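TRNA (guanine-N(1)-)-methyltransferase (Aquifex aeolicus, PDB 1OY5) probably methylates the N1 atom of guanosine-37 in various tRNAs, using S-adenosyl-L-methionine as methyl donor and working as a homodimer. Local coordinates at residues L6-L11 with E108-I113; R44-K49 with Y71-Y76; L65-I70 with D121-K126; P84-T89 with I127-I132. One frame throughout, in Å; residues are numbered along the deposited sequence.

Contact 1: L6-L11 with E108-I113; sequences LRFFVL and ERIMII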
# COMPACT_ATOMS: atom_id res chain seq x y z
N LEU A 6 -2.99 -16.40 -14.15
CA LEU A 6 -3.00 -14.92 -14.31
C LEU A 6 -1.56 -14.33 -14.26
O LEU A 6 -0.81 -14.57 -13.34
CB LEU A 6 -3.87 -14.26 -13.25
CG LEU A 6 -3.77 -12.75 -13.06
CD1 LEU A 6 -4.04 -12.04 -14.28
CD2 LEU A 6 -4.78 -12.28 -12.05
N ARG A 7 -1.19 -13.60 -15.29
CA ARG A 7 0.16 -13.04 -15.38
C ARG A 7 0.23 -11.50 -15.17
O ARG A 7 -0.53 -10.76 -15.79
CB ARG A 7 0.74 -13.35 -16.75
CG ARG A 7 1.00 -14.79 -17.05
CD ARG A 7 1.98 -14.97 -18.18
NE ARG A 7 2.38 -16.35 -18.40
CZ ARG A 7 1.59 -17.31 -18.88
NH1 ARG A 7 0.31 -17.07 -19.16
NH2 ARG A 7 2.06 -18.54 -19.06
N PHE A 8 1.13 -11.07 -14.29
CA PHE A 8 1.36 -9.67 -14.01
C PHE A 8 2.67 -9.23 -14.60
O PHE A 8 3.65 -10.00 -14.61
CB PHE A 8 1.44 -9.39 -12.51
CG PHE A 8 0.12 -9.37 -11.82
CD1 PHE A 8 -0.74 -8.28 -11.95
CD2 PHE A 8 -0.28 -10.45 -11.03
CE1 PHE A 8 -1.99 -8.28 -11.31
CE2 PHE A 8 -1.52 -10.43 -10.35
CZ PHE A 8 -2.37 -9.35 -10.50
N PHE A 9 2.70 -7.98 -15.07
CA PHE A 9 3.91 -7.39 -15.63
C PHE A 9 4.07 -6.07 -14.93
O PHE A 9 3.23 -5.20 -15.05
CB PHE A 9 3.75 -7.23 -17.13
CG PHE A 9 3.49 -8.51 -17.83
CD1 PHE A 9 4.52 -9.38 -18.11
CD2 PHE A 9 2.20 -8.90 -18.13
CE1 PHE A 9 4.28 -10.56 -18.73
CE2 PHE A 9 1.96 -10.12 -18.72
CZ PHE A 9 2.98 -10.94 -19.01
N VAL A 10 5.14 -5.90 -14.17
CA VAL A 10 5.25 -4.69 -13.35
C VAL A 10 6.41 -3.81 -13.81
O VAL A 10 7.59 -4.13 -13.55
CB VAL A 10 5.45 -5.05 -11.85
CG1 VAL A 10 5.27 -3.88 -11.03
CG2 VAL A 10 4.50 -6.07 -11.43
N LEU A 11 6.07 -2.70 -14.47
CA LEU A 11 7.07 -1.76 -14.98
C LEU A 11 7.54 -0.90 -13.84
O LEU A 11 6.78 -0.16 -13.28
CB LEU A 11 6.48 -0.84 -16.06
CG LEU A 11 6.45 -1.28 -17.52
CD1 LEU A 11 5.78 -2.63 -17.63
CD2 LEU A 11 5.70 -0.24 -18.32
N GLU A 108 -6.39 -11.99 -17.59
CA GLU A 108 -5.36 -12.95 -17.96
C GLU A 108 -4.00 -12.30 -17.96
O GLU A 108 -3.02 -12.93 -17.60
CB GLU A 108 -5.62 -13.53 -19.37
CG GLU A 108 -6.73 -14.58 -19.43
CD GLU A 108 -7.07 -15.03 -20.84
OE1 GLU A 108 -7.45 -16.19 -21.02
OE2 GLU A 108 -6.98 -14.24 -21.80
N ARG A 109 -3.96 -11.03 -18.38
CA ARG A 109 -2.73 -10.27 -18.45
C ARG A 109 -2.88 -8.84 -17.96
O ARG A 109 -3.64 -8.06 -18.47
CB ARG A 109 -2.21 -10.25 -19.89
CG ARG A 109 -1.42 -11.43 -20.27
CD ARG A 109 -1.47 -11.70 -21.75
NE ARG A 109 -2.69 -12.42 -22.07
CZ ARG A 109 -3.64 -11.95 -22.84
NH1 ARG A 109 -3.50 -10.76 -23.40
NH2 ARG A 109 -4.73 -12.67 -23.03
N ILE A 110 -2.09 -8.50 -16.97
CA ILE A 110 -2.13 -7.16 -16.41
C ILE A 110 -0.73 -6.62 -16.36
O ILE A 110 0.20 -7.30 -15.96
CB ILE A 110 -2.75 -7.21 -15.02
CG1 ILE A 110 -4.15 -7.77 -15.12
CG2 ILE A 110 -2.81 -5.85 -14.45
CD1 ILE A 110 -4.81 -7.97 -13.83
N MET A 111 -0.58 -5.40 -16.84
CA MET A 111 0.67 -4.69 -16.80
C MET A 111 0.38 -3.51 -15.91
O MET A 111 -0.62 -2.81 -16.12
CB MET A 111 1.07 -4.24 -18.19
CG MET A 111 2.11 -3.13 -18.21
SD MET A 111 2.67 -2.65 -19.84
CE MET A 111 3.70 -3.80 -20.12
N ILE A 112 1.24 -3.28 -14.93
CA ILE A 112 1.10 -2.17 -14.01
C ILE A 112 2.31 -1.28 -14.16
O ILE A 112 3.43 -1.70 -13.94
CB ILE A 112 1.04 -2.67 -12.58
CG1 ILE A 112 -0.14 -3.61 -12.40
CG2 ILE A 112 0.91 -1.51 -11.64
CD1 ILE A 112 -0.08 -4.32 -11.05
N ILE A 113 2.08 -0.04 -14.56
CA ILE A 113 3.14 0.92 -14.76
C ILE A 113 3.30 1.65 -13.44
O ILE A 113 2.38 2.34 -13.04
CB ILE A 113 2.76 1.93 -15.86
CG1 ILE A 113 2.50 1.20 -17.18
CG2 ILE A 113 3.87 2.93 -16.08
CD1 ILE A 113 2.03 2.06 -18.27

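Contact 2: R44-K49 with Y71-Y76; sequences REFAPK and YEAYDY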
# COMPACT_ATOMS: atom_id res chain seq x y z
N ARG A 44 14.84 0.43 -16.83
CA ARG A 44 16.15 0.73 -17.29
C ARG A 44 16.62 -0.15 -18.45
O ARG A 44 17.29 0.36 -19.34
CB ARG A 44 17.11 0.70 -16.11
CG ARG A 44 16.74 1.76 -15.05
CD ARG A 44 17.28 1.49 -13.65
NE ARG A 44 16.90 0.15 -13.14
CZ ARG A 44 17.62 -0.50 -12.25
NH1 ARG A 44 18.72 0.06 -11.72
NH2 ARG A 44 17.26 -1.71 -11.86
N GLU A 45 16.23 -1.43 -18.49
CA GLU A 45 16.69 -2.33 -19.54
C GLU A 45 15.98 -2.02 -20.80
O GLU A 45 16.33 -2.56 -21.84
CB GLU A 45 16.47 -3.81 -19.26
CG GLU A 45 16.78 -4.27 -17.88
CD GLU A 45 18.20 -4.70 -17.69
OE1 GLU A 45 19.15 -3.88 -17.77
OE2 GLU A 45 18.37 -5.90 -17.39
N PHE A 46 14.98 -1.16 -20.73
CA PHE A 46 14.24 -0.80 -21.93
C PHE A 46 14.41 0.62 -22.32
O PHE A 46 13.69 1.06 -23.17
CB PHE A 46 12.75 -1.06 -21.76
CG PHE A 46 12.40 -2.50 -21.80
CD1 PHE A 46 12.08 -3.10 -23.00
CD2 PHE A 46 12.41 -3.26 -20.64
CE1 PHE A 46 11.77 -4.45 -23.07
CE2 PHE A 46 12.10 -4.63 -20.69
CZ PHE A 46 11.78 -5.22 -21.94
N ALA A 47 15.32 1.33 -21.68
CA ALA A 47 15.55 2.71 -22.01
C ALA A 47 16.46 2.75 -23.27
O ALA A 47 17.66 2.41 -23.22
CB ALA A 47 16.18 3.41 -20.83
N PRO A 48 15.90 3.16 -24.39
CA PRO A 48 16.65 3.32 -25.63
C PRO A 48 18.02 4.00 -25.40
O PRO A 48 19.02 3.30 -25.26
CB PRO A 48 15.70 4.18 -26.49
CG PRO A 48 14.35 3.82 -26.03
CD PRO A 48 14.48 3.54 -24.57
N LYS A 49 18.08 5.33 -25.39
CA LYS A 49 19.31 6.05 -25.09
C LYS A 49 19.66 6.02 -23.58
O LYS A 49 19.96 7.02 -23.00
CB LYS A 49 19.18 7.51 -25.58
CG LYS A 49 18.25 7.75 -26.73
CD LYS A 49 18.16 9.23 -27.03
CE LYS A 49 16.74 9.70 -27.15
NZ LYS A 49 16.66 10.99 -27.90
N TYR A 71 6.94 2.62 -23.40
CA TYR A 71 6.33 2.14 -24.66
C TYR A 71 7.07 0.89 -25.18
O TYR A 71 6.47 -0.08 -25.62
CB TYR A 71 6.30 3.24 -25.72
CG TYR A 71 4.99 3.95 -25.78
CD1 TYR A 71 3.89 3.37 -26.43
CD2 TYR A 71 4.82 5.20 -25.21
CE1 TYR A 71 2.67 4.02 -26.49
CE2 TYR A 71 3.60 5.86 -25.27
CZ TYR A 71 2.53 5.26 -25.92
OH TYR A 71 1.34 5.91 -25.98
N GLU A 72 8.38 0.95 -25.10
CA GLU A 72 9.23 -0.18 -25.43
C GLU A 72 8.87 -1.40 -24.53
O GLU A 72 8.69 -2.50 -25.00
CB GLU A 72 10.69 0.23 -25.18
CG GLU A 72 11.67 -0.07 -26.28
CD GLU A 72 11.24 0.46 -27.61
OE1 GLU A 72 11.48 1.66 -27.88
OE2 GLU A 72 10.65 -0.33 -28.40
N ALA A 73 8.76 -1.19 -23.23
CA ALA A 73 8.42 -2.28 -22.34
C ALA A 73 7.04 -2.89 -22.69
O ALA A 73 6.86 -4.12 -22.68
CB ALA A 73 8.43 -1.81 -20.92
N TYR A 74 6.07 -2.00 -22.96
CA TYR A 74 4.73 -2.37 -23.36
C TYR A 74 4.82 -3.25 -24.62
O TYR A 74 4.29 -4.37 -24.63
CB TYR A 74 3.90 -1.10 -23.60
CG TYR A 74 2.50 -1.31 -24.17
CD1 TYR A 74 2.25 -1.08 -25.51
CD2 TYR A 74 1.46 -1.72 -23.37
CE1 TYR A 74 1.00 -1.26 -26.06
CE2 TYR A 74 0.18 -1.91 -23.91
CZ TYR A 74 -0.02 -1.67 -25.26
OH TYR A 74 -1.23 -1.87 -25.85
N ASP A 75 5.50 -2.74 -25.65
CA ASP A 75 5.70 -3.45 -26.90
C ASP A 75 6.23 -4.85 -26.65
O ASP A 75 5.69 -5.81 -27.17
CB ASP A 75 6.65 -2.71 -27.84
CG ASP A 75 6.04 -1.46 -28.43
OD1 ASP A 75 6.75 -0.69 -29.11
OD2 ASP A 75 4.84 -1.14 -28.26
N TYR A 76 7.28 -4.95 -25.85
CA TYR A 76 7.88 -6.24 -25.52
C TYR A 76 6.83 -7.18 -24.93
O TYR A 76 6.69 -8.31 -25.38
CB TYR A 76 9.06 -6.03 -24.56
CG TYR A 76 9.56 -7.24 -23.81
CD1 TYR A 76 9.03 -7.59 -22.59
CD2 TYR A 76 10.61 -7.99 -24.29
CE1 TYR A 76 9.51 -8.66 -21.88
CE2 TYR A 76 11.10 -9.06 -23.61
CZ TYR A 76 10.54 -9.41 -22.39
OH TYR A 76 10.99 -10.51 -21.65

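Contact 3: L65-I70 with D121-K126; sequences LKPEPI and DERVKK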
# COMPACT_ATOMS: atom_id res chain seq x y z
N LEU A 65 8.87 10.57 -15.67
CA LEU A 65 9.27 9.37 -16.39
C LEU A 65 9.03 9.56 -17.84
O LEU A 65 7.98 10.03 -18.23
CB LEU A 65 8.48 8.14 -15.92
CG LEU A 65 8.84 7.64 -14.54
CD1 LEU A 65 8.09 6.39 -14.27
CD2 LEU A 65 10.34 7.40 -14.45
N LYS A 66 9.99 9.16 -18.65
CA LYS A 66 9.89 9.32 -20.10
C LYS A 66 9.00 8.29 -20.77
O LYS A 66 8.78 7.20 -20.23
CB LYS A 66 11.28 9.22 -20.73
CG LYS A 66 12.28 10.27 -20.20
CD LYS A 66 13.62 10.10 -20.87
CE LYS A 66 13.49 10.33 -22.38
NZ LYS A 66 14.23 9.24 -23.06
N PRO A 67 8.48 8.64 -21.94
CA PRO A 67 7.61 7.72 -22.71
C PRO A 67 8.30 6.53 -23.36
O PRO A 67 7.76 5.41 -23.36
CB PRO A 67 7.04 8.62 -23.80
CG PRO A 67 7.35 10.02 -23.36
CD PRO A 67 8.59 9.96 -22.57
N GLU A 68 9.48 6.74 -23.93
CA GLU A 68 10.09 5.69 -24.73
C GLU A 68 10.18 4.35 -24.03
O GLU A 68 9.73 3.36 -24.55
CB GLU A 68 11.49 6.09 -25.21
CG GLU A 68 11.48 7.36 -26.03
CD GLU A 68 11.80 8.59 -25.21
OE1 GLU A 68 12.78 9.27 -25.52
OE2 GLU A 68 11.07 8.85 -24.25
N PRO A 69 10.80 4.33 -22.86
CA PRO A 69 11.08 3.07 -22.16
C PRO A 69 9.82 2.33 -21.77
O PRO A 69 9.75 1.10 -21.87
CB PRO A 69 11.89 3.52 -20.94
CG PRO A 69 12.37 4.85 -21.28
CD PRO A 69 11.33 5.49 -22.14
N ILE A 70 8.81 3.07 -21.33
CA ILE A 70 7.52 2.45 -21.03
C ILE A 70 6.86 1.90 -22.29
O ILE A 70 6.26 0.84 -22.27
CB ILE A 70 6.62 3.45 -20.30
CG1 ILE A 70 7.17 3.72 -18.90
CG2 ILE A 70 5.17 2.93 -20.24
CD1 ILE A 70 6.43 4.82 -18.23
N ASP A 121 5.03 10.83 -18.35
CA ASP A 121 4.70 11.67 -19.47
C ASP A 121 3.29 11.27 -19.86
O ASP A 121 2.98 10.08 -19.94
CB ASP A 121 5.68 11.44 -20.61
CG ASP A 121 5.31 12.18 -21.88
OD1 ASP A 121 5.87 13.26 -22.14
OD2 ASP A 121 4.50 11.75 -22.71
N GLU A 122 2.41 12.26 -20.04
CA GLU A 122 1.02 11.97 -20.38
C GLU A 122 0.83 11.05 -21.58
O GLU A 122 -0.13 10.30 -21.61
CB GLU A 122 0.26 13.27 -20.66
CG GLU A 122 -0.43 13.84 -19.44
CD GLU A 122 -1.60 13.01 -19.00
OE1 GLU A 122 -2.57 13.00 -19.75
OE2 GLU A 122 -1.52 12.34 -17.92
N ARG A 123 1.71 11.12 -22.57
CA ARG A 123 1.53 10.34 -23.79
C ARG A 123 1.48 8.82 -23.54
O ARG A 123 1.13 8.02 -24.42
CB ARG A 123 2.62 10.69 -24.79
CG ARG A 123 2.54 12.12 -25.30
CD ARG A 123 3.82 12.62 -25.94
NE ARG A 123 4.89 12.80 -24.96
CZ ARG A 123 6.15 13.15 -25.25
NH1 ARG A 123 6.52 13.39 -26.51
NH2 ARG A 123 7.04 13.30 -24.29
N VAL A 124 1.83 8.42 -22.33
CA VAL A 124 1.79 7.02 -21.97
C VAL A 124 0.35 6.62 -21.80
O VAL A 124 -0.01 5.44 -22.02
CB VAL A 124 2.54 6.79 -20.67
CG1 VAL A 124 2.20 5.46 -20.07
CG2 VAL A 124 4.03 6.91 -20.92
N LYS A 125 -0.46 7.60 -21.43
CA LYS A 125 -1.87 7.39 -21.16
C LYS A 125 -2.64 6.77 -22.32
O LYS A 125 -3.67 6.19 -22.11
CB LYS A 125 -2.53 8.71 -20.76
CG LYS A 125 -2.10 9.24 -19.39
CD LYS A 125 -2.35 8.23 -18.29
CE LYS A 125 -2.43 8.91 -16.93
NZ LYS A 125 -1.37 9.90 -16.67
N LYS A 126 -2.14 6.85 -23.54
CA LYS A 126 -2.82 6.28 -24.67
C LYS A 126 -2.90 4.76 -24.62
O LYS A 126 -3.73 4.17 -25.30
CB LYS A 126 -2.16 6.70 -25.98
CG LYS A 126 -2.08 8.20 -26.17
CD LYS A 126 -3.45 8.85 -26.34
CE LYS A 126 -4.06 9.31 -25.02
NZ LYS A 126 -3.40 10.51 -24.41

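Contact 4: P84-T89 with I127-I132; sequences PFVLIT and IVDMEI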
# COMPACT_ATOMS: atom_id res chain seq x y z
N PRO A 84 -1.60 -6.67 -22.77
CA PRO A 84 -2.06 -6.55 -21.41
C PRO A 84 -3.09 -5.47 -21.14
O PRO A 84 -3.08 -4.40 -21.77
CB PRO A 84 -0.78 -6.18 -20.69
CG PRO A 84 -0.16 -5.31 -21.62
CD PRO A 84 -0.41 -5.83 -23.00
N PHE A 85 -3.94 -5.74 -20.16
CA PHE A 85 -4.83 -4.73 -19.66
C PHE A 85 -3.91 -3.80 -18.88
O PHE A 85 -3.23 -4.26 -17.97
CB PHE A 85 -5.85 -5.39 -18.74
CG PHE A 85 -6.78 -4.44 -18.11
CD1 PHE A 85 -6.52 -3.97 -16.84
CD2 PHE A 85 -7.90 -3.99 -18.78
CE1 PHE A 85 -7.39 -3.09 -16.23
CE2 PHE A 85 -8.79 -3.11 -18.18
CZ PHE A 85 -8.56 -2.68 -16.92
N VAL A 86 -3.83 -2.53 -19.24
CA VAL A 86 -2.82 -1.69 -18.63
C VAL A 86 -3.32 -0.83 -17.48
O VAL A 86 -4.23 -0.01 -17.64
CB VAL A 86 -2.11 -0.79 -19.68
CG1 VAL A 86 -1.02 0.09 -19.02
CG2 VAL A 86 -1.51 -1.64 -20.78
N LEU A 87 -2.65 -1.00 -16.35
CA LEU A 87 -2.99 -0.28 -15.13
C LEU A 87 -1.78 0.56 -14.69
O LEU A 87 -0.63 0.13 -14.81
CB LEU A 87 -3.36 -1.32 -14.09
CG LEU A 87 -3.72 -0.98 -12.67
CD1 LEU A 87 -4.91 -0.02 -12.63
CD2 LEU A 87 -4.06 -2.29 -12.00
N ILE A 88 -2.06 1.79 -14.24
CA ILE A 88 -1.04 2.73 -13.81
C ILE A 88 -1.37 3.17 -12.42
O ILE A 88 -2.51 3.51 -12.14
CB ILE A 88 -0.94 3.94 -14.79
CG1 ILE A 88 0.22 4.87 -14.45
CG2 ILE A 88 -2.21 4.76 -14.78
CD1 ILE A 88 0.76 5.66 -15.67
N THR A 89 -0.38 3.11 -11.54
CA THR A 89 -0.46 3.62 -10.19
C THR A 89 0.51 4.77 -10.15
O THR A 89 1.73 4.57 -10.32
CB THR A 89 0.06 2.61 -9.19
OG1 THR A 89 1.43 2.30 -9.51
CG2 THR A 89 -0.65 1.27 -9.29
N ILE A 127 -2.04 4.12 -23.86
CA ILE A 127 -2.09 2.67 -23.78
C ILE A 127 -2.45 2.25 -22.38
O ILE A 127 -2.29 1.08 -22.06
CB ILE A 127 -0.73 2.03 -24.12
CG1 ILE A 127 0.32 2.43 -23.06
CG2 ILE A 127 -0.34 2.39 -25.54
CD1 ILE A 127 1.69 1.88 -23.25
N VAL A 128 -2.91 3.19 -21.55
CA VAL A 128 -3.29 2.89 -20.17
C VAL A 128 -4.77 2.69 -20.21
O VAL A 128 -5.48 3.50 -20.79
CB VAL A 128 -3.09 4.08 -19.24
CG1 VAL A 128 -3.81 3.84 -17.94
CG2 VAL A 128 -1.62 4.36 -19.00
N ASP A 129 -5.26 1.62 -19.61
CA ASP A 129 -6.68 1.30 -19.58
C ASP A 129 -7.36 1.85 -18.35
O ASP A 129 -8.51 2.24 -18.38
CB ASP A 129 -6.79 -0.22 -19.53
CG ASP A 129 -6.45 -0.87 -20.83
OD1 ASP A 129 -7.18 -0.59 -21.79
OD2 ASP A 129 -5.47 -1.65 -20.98
N MET A 130 -6.65 1.80 -17.23
CA MET A 130 -7.21 2.18 -15.95
C MET A 130 -6.19 2.92 -15.10
O MET A 130 -4.99 2.63 -15.13
CB MET A 130 -7.68 0.92 -15.23
CG MET A 130 -8.48 1.20 -14.00
SD MET A 130 -8.85 -0.32 -13.09
CE MET A 130 -10.18 -0.95 -14.03
N GLU A 131 -6.67 3.88 -14.33
CA GLU A 131 -5.79 4.64 -13.48
C GLU A 131 -6.26 4.59 -12.05
O GLU A 131 -7.38 4.91 -11.78
CB GLU A 131 -5.74 6.08 -13.95
CG GLU A 131 -4.62 6.83 -13.27
CD GLU A 131 -4.25 8.10 -14.00
OE1 GLU A 131 -3.10 8.57 -13.78
OE2 GLU A 131 -5.12 8.61 -14.77
N ILE A 132 -5.40 4.14 -11.14
CA ILE A 132 -5.73 4.11 -9.71
C ILE A 132 -5.86 5.54 -9.19
O ILE A 132 -4.85 6.23 -8.94
CB ILE A 132 -4.63 3.37 -8.94
CG1 ILE A 132 -4.58 1.89 -9.35
CG2 ILE A 132 -4.87 3.47 -7.44
CD1 ILE A 132 -5.77 1.10 -8.95

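Contact 1: L6-L11 with E108-I113
Phe8 and Ile110 stand side by side on one face of the parallel sheet at the heart of this SPOUT-type methyltransferase domain, and they serve as a worked example of how neighbouring parallel strands match their side chains. Both point the same way. Phe8 has its CG anti to the carbonyl carbon (chi1 -77°), which turns the ring's CE1 corner to Ile110 CD1 at 3.8 Å. The next rung of this face pairs Val10 with Ile112, whose CD1 reaches back to Phe8 CD1 at 4.1 Å. Helix 143-155 packs on this side, where Val153 meets both Leu6 and Phe8.

The other face carries Phe9, Met111, Leu11 and Ile113, and helix 67-81 lies against it. Arg109 offers its aliphatic CG, 3.9 Å away, to the in-plane edge of the Phe9 ring at CE2. Leu11 and Met111 cross obliquely, Leu11 CD1 lying against the bent end of Met111 (CG, SD and CE), while Leu11 CD2 meets Ile113 CG1 alongside. Arg7 turns to strand 36-42, on the other side of 6-11, its NE in a salt bridge with Glu37.

Five backbone hydrogen bonds tie the two strands together: Arg7 and Phe9 each bond to the residues flanking their partner, and Leu11 N adds a bond to Ile112 O. In the middle, Phe9 N donates to Ile110 O and Ile112 N to Phe9 O, the latter at 2.8 Å.

Contact 2: R44-K49 with Y71-Y76
Two torsions bring Phe46 and Tyr76 together as a T-shaped (edge-to-face) pair: the Phe46 ring is swung beside its own backbone N (chi1 -74°), whereas Tyr76 sets its CG anti to the backbone N (chi1 164°) and sends its ring forward, toward the C-terminal end of helix 67-81. The result shows how a single aromatic residue can fasten a loop to a helix. The ring planes stand 64° apart with centroids separated by 5.1 Å, and it is Phe46 that supplies the edge, its CZ sitting over the face of Tyr76, offset toward the rim. The neighbouring corner, Phe46 CE1, packs against Tyr76 CB.

One face of the same phenyl ring rests on the helix backbone. Ala73 CA lies 4.0 Å from the Phe46 ring centroid, close enough to the ring normal for a CH-pi contact, and Ala73 CB touches Phe46 CG at 4.1 Å. The small alanine thus lets the ring settle close to the helix. With alanine at Phe46, the face of Tyr76 would probably lose its edge partner and a gap would open above Ala73, so that the loop lost its main hold on the helix.

The segment 44-49 follows strand 36-42, and its grip on the helix rests chiefly on the Phe46 ring. Beyond the contact the helix faces the second subunit: Asp75 forms a salt bridge with Arg189 of that chain, and Glu72 packs on its Tyr188. Glu72 CB lies 3.7 Å from Phe46 O; beyond it the chain bends at chi2, with OE1 4.0 Å from Pro48 CG.

Contact 3: L65-I70 with D121-K126
An Asx turn at Asp121, pressed against Pro67, forms part of the dimer interface, and the contact borders the probable S-adenosyl-L-methionine site through Leu65, whose side chain is about 4 Å from that of Gly115. Asp121 OD2 accepts from Arg123 N at 2.9 Å, which closes the turn, and the carboxylate also meets the edge of the Arg123 guanidinium in a salt bridge, with NE approaching OD2 on the syn side. The two planes are clearly twisted against each other.

Pro67 closes over that pair: its CG lies against Asp121 CG and over one face of the guanidinium. One backbone hydrogen bond, Asp121 N to Leu65 O at 3.1 Å, fixes the approach. Deeper in, Val124 crosses Ile70 at about a right angle, with Val124 CG1 3.9 Å from Ile70 CG2.

The polar ends continue into the second subunit, where Thr183 N of that chain donates to Asp121 OD1 and Pro185 O of that chain accepts from Arg123 NH1. On the inner side, Ile70 and Val124 both rest on Ile113, so the contact wedges the start of helix 67-81 and the loop between strands 109-114 and 130-131 against the parallel sheet.

Contact 4: P84-T89 with I127-I132
Leu87 packs on Met130 and Ile132, and Ile88 on Val128 and Glu131, in the close-packed half of this parallel pairing; 130-131 is an outermost strand of the sheet within this chain. Leu87 CD1 fits between Met130 CB, 3.9 Å away, and Ile132 CG1 at 3.8 Å. On the reverse face Ile88 CG2, held between its backbone N and carbonyl carbon, touches Val128 CG1 at 3.7 Å and lies alongside Glu131 CG. The backbones are joined by Ile88 N to Met130 O and Ile132 N to Ile88 O.

The looser, more open side lies at exposed Asp129 and partly exposed Phe85 and Met130. Regular strand pairing gives way, yet buried Val86 stays bonded: its N donates to the anti lone pair of Asp129 OD2, and its O takes both Asp129 N and Met130 N. Asp129 CB lies over one face of the Phe85 ring, 4.0 Å from its centroid, with Met130 CE at its edge and Lys107 in a cation-pi contact. A serine in place of Phe85 would probably uncover Asp129 CB and leave Met130 CE and Lys107 without their ring.

Strand 85-89 is bonded on its other side to 109-114; helix 98-105 packs on Phe85 and Met130, helix 67-81 on Val86 and Ile127.

How the contacts relate
Contacts 1 and 4, with centres about 9 Å apart, belong to one parallel sheet, since strand 109-114 of contact 1 lies next to strand 85-89 of contact 4 and Ile113 N probably bonds to Leu87 O. Contacts 2 and 3, centred about 11 Å apart, share helix 67-81, which leans on the sheet through Ile70, Ala73 and Tyr74; both also touch the second subunit. Along the chain, contact 2 falls between the segments of contact 1 and closes before contact 4 opens, whereas the segments of contact 3 alternate with those of the other three. Distant parts of the sequence are thus interlocked, joining sheet, probable cofactor pocket and dimer interface.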